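Local coordinates for protein alkylhalidase CmlS (Streptomyces venezuelae, PDB 3I3L) that is a flavin-dependent halogenase of chloramphenicol biosynthesis that carries its FAD covalently bound through an aspartate, at residues Gln102-Phe107 with Pro444-Asp449. Sequence-based numbering, arbitrary orientation.
Sequences QAPWTF and PELSDD
Where the loop entering strand 105-108 of the FAD-binding domain meets the loop that follows helix 430-439, Pro104 rests its ring on the backbone of Pro444-Leu446. The pair illustrates how two loops far apart in sequence can dock through a proline, with no hydrogen bond passing between the two segments. CG of Pro104 carries the centre of the contact, lying 3.7 Å from the Leu446 N and 3.8 Å from the carbonyl carbon of Glu445. Leu446 touches the same ring with CB and CD1: its CG lies anti to the backbone N (chi1 -173°), which turns CD1 over to CB of Pro104 at 3.9 Å, while Leu446 CB approaches CG of Pro104. At the other end of the ring, the carbonyl oxygen of Pro444 approaches CD of Pro104 at 3.6 Å. That oxygen also receives a nearly straight CA-H...O contact from Ala103 CA at 3.6 Å, with 162° at the hydrogen. A glycine in place of Pro104 would probably open a gap beside Leu446 and let the 102-104 backbone flex more readily. Farther along the second loop, Ser447 OG accepts from Asp449 N in an ST turn. Pro104 and Leu446 both touch His441 too, and they reach Leu97 and Thr95, respectively, of the neighbouring strand 89-97, while Trp105 packs on Met435 and Ile436 of helix 430-439.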
loop_
_atom_site.group_PDB
_atom_site.type_symbol
_atom_site.label_atom_id
_atom_site.label_comp_id
_atom_site.label_asym_id
_atom_site.label_seq_id
_atom_site.Cartn_x
_atom_site.Cartn_y
_atom_site.Cartn_z
ATOM N N GLN A 102 4.766 -24.677 8.592
ATOM C CA GLN A 102 4.847 -24.357 7.176
ATOM C C GLN A 102 6.268 -23.969 6.916
ATOM O O GLN A 102 6.935 -23.386 7.765
ATOM C CB GLN A 102 3.908 -23.192 6.791
ATOM C CG GLN A 102 2.442 -23.424 7.155
ATOM C CD GLN A 102 1.766 -24.477 6.285
ATOM O OE1 GLN A 102 1.684 -24.327 5.064
ATOM N NE2 GLN A 102 1.278 -25.545 6.917
ATOM N N ALA A 103 6.739 -24.298 5.730
ATOM C CA ALA A 103 7.998 -23.739 5.245
ATOM C C ALA A 103 7.850 -22.190 5.279
ATOM O O ALA A 103 6.770 -21.668 4.989
ATOM C CB ALA A 103 8.195 -24.219 3.800
ATOM N N PRO A 104 8.915 -21.480 5.588
ATOM C CA PRO A 104 8.944 -20.002 5.460
ATOM C C PRO A 104 8.712 -19.529 4.033
ATOM O O PRO A 104 8.985 -20.272 3.112
ATOM C CB PRO A 104 10.387 -19.627 5.887
ATOM C CG PRO A 104 10.865 -20.801 6.698
ATOM C CD PRO A 104 10.189 -22.030 6.103
ATOM N N TRP A 105 8.175 -18.326 3.850
ATOM C CA TRP A 105 8.242 -17.697 2.531
ATOM C C TRP A 105 8.722 -16.244 2.540
ATOM O O TRP A 105 8.556 -15.536 3.544
ATOM C CB TRP A 105 6.935 -17.870 1.732
ATOM C CG TRP A 105 5.815 -17.010 2.194
ATOM C CD1 TRP A 105 4.858 -17.298 3.164
ATOM C CD2 TRP A 105 5.498 -15.720 1.667
ATOM N NE1 TRP A 105 3.966 -16.233 3.252
ATOM C CE2 TRP A 105 4.340 -15.258 2.350
ATOM C CE3 TRP A 105 6.088 -14.898 0.663
ATOM C CZ2 TRP A 105 3.780 -14.000 2.090
ATOM C CZ3 TRP A 105 5.476 -13.657 0.354
ATOM C CH2 TRP A 105 4.346 -13.221 1.081
ATOM N N THR A 106 9.368 -15.808 1.452
ATOM C CA THR A 106 9.910 -14.471 1.389
ATOM C C THR A 106 9.443 -13.719 0.141
ATOM O O THR A 106 9.511 -14.278 -0.968
ATOM C CB THR A 106 11.452 -14.536 1.403
ATOM O OG1 THR A 106 11.880 -15.011 2.684
ATOM C CG2 THR A 106 12.108 -13.145 1.098
ATOM N N PHE A 107 9.006 -12.468 0.326
ATOM C CA PHE A 107 8.646 -11.587 -0.792
ATOM C C PHE A 107 9.781 -10.648 -1.174
ATOM O O PHE A 107 10.016 -9.653 -0.491
ATOM C CB PHE A 107 7.374 -10.775 -0.477
ATOM C CG PHE A 107 6.898 -9.900 -1.636
ATOM C CD1 PHE A 107 6.609 -10.455 -2.899
ATOM C CD2 PHE A 107 6.762 -8.522 -1.487
ATOM C CE1 PHE A 107 6.184 -9.646 -3.974
ATOM C CE2 PHE A 107 6.302 -7.701 -2.579
ATOM C CZ PHE A 107 6.018 -8.270 -3.795
ATOM N N PRO A 444 12.232 -26.977 5.237
ATOM C CA PRO A 444 11.077 -26.844 6.150
ATOM C C PRO A 444 11.192 -25.698 7.139
ATOM O O PRO A 444 10.181 -25.243 7.675
ATOM C CB PRO A 444 11.063 -28.190 6.921
ATOM C CG PRO A 444 12.193 -29.061 6.261
ATOM C CD PRO A 444 13.128 -28.084 5.626
ATOM N N GLU A 445 12.415 -25.259 7.404
ATOM C CA GLU A 445 12.697 -24.298 8.479
ATOM C C GLU A 445 13.553 -23.127 7.987
ATOM O O GLU A 445 14.153 -23.158 6.895
ATOM C CB GLU A 445 13.401 -24.998 9.654
ATOM C CG GLU A 445 14.237 -26.277 9.262
ATOM C CD GLU A 445 15.629 -25.958 8.684
ATOM O OE1 GLU A 445 15.975 -26.493 7.591
ATOM O OE2 GLU A 445 16.358 -25.147 9.324
ATOM N N LEU A 446 13.608 -22.094 8.811
ATOM C CA LEU A 446 14.246 -20.854 8.448
ATOM C C LEU A 446 15.747 -20.959 8.752
ATOM O O LEU A 446 16.135 -21.327 9.866
ATOM C CB LEU A 446 13.603 -19.721 9.258
ATOM C CG LEU A 446 13.986 -18.279 8.930
ATOM C CD1 LEU A 446 13.401 -17.865 7.629
ATOM C CD2 LEU A 446 13.540 -17.371 10.066
ATOM N N SER A 447 16.583 -20.626 7.762
ATOM C CA SER A 447 18.013 -20.801 7.860
ATOM C C SER A 447 18.760 -19.833 6.946
ATOM O O SER A 447 18.219 -19.331 5.911
ATOM C CB SER A 447 18.382 -22.235 7.499
ATOM O OG SER A 447 19.655 -22.253 6.903
ATOM N N ASP A 448 20.021 -19.598 7.307
ATOM C CA ASP A 448 20.895 -18.735 6.530
ATOM C C ASP A 448 21.365 -19.452 5.263
ATOM O O ASP A 448 22.065 -18.890 4.425
ATOM C CB ASP A 448 22.058 -18.260 7.385
ATOM C CG ASP A 448 22.414 -16.809 7.126
ATOM O OD1 ASP A 448 21.958 -16.265 6.097
ATOM O OD2 ASP A 448 23.186 -16.211 7.933
ATOM N N ASP A 449 20.949 -20.695 5.122
ATOM C CA ASP A 449 21.073 -21.421 3.855
ATOM C C ASP A 449 20.321 -20.729 2.732
ATOM O O ASP A 449 20.645 -20.912 1.547
ATOM C CB ASP A 449 20.554 -22.849 4.014
ATOM C CG ASP A 449 21.616 -23.802 4.569
ATOM O OD1 ASP A 449 22.753 -23.347 4.767
ATOM O OD2 ASP A 449 21.317 -25.001 4.789
#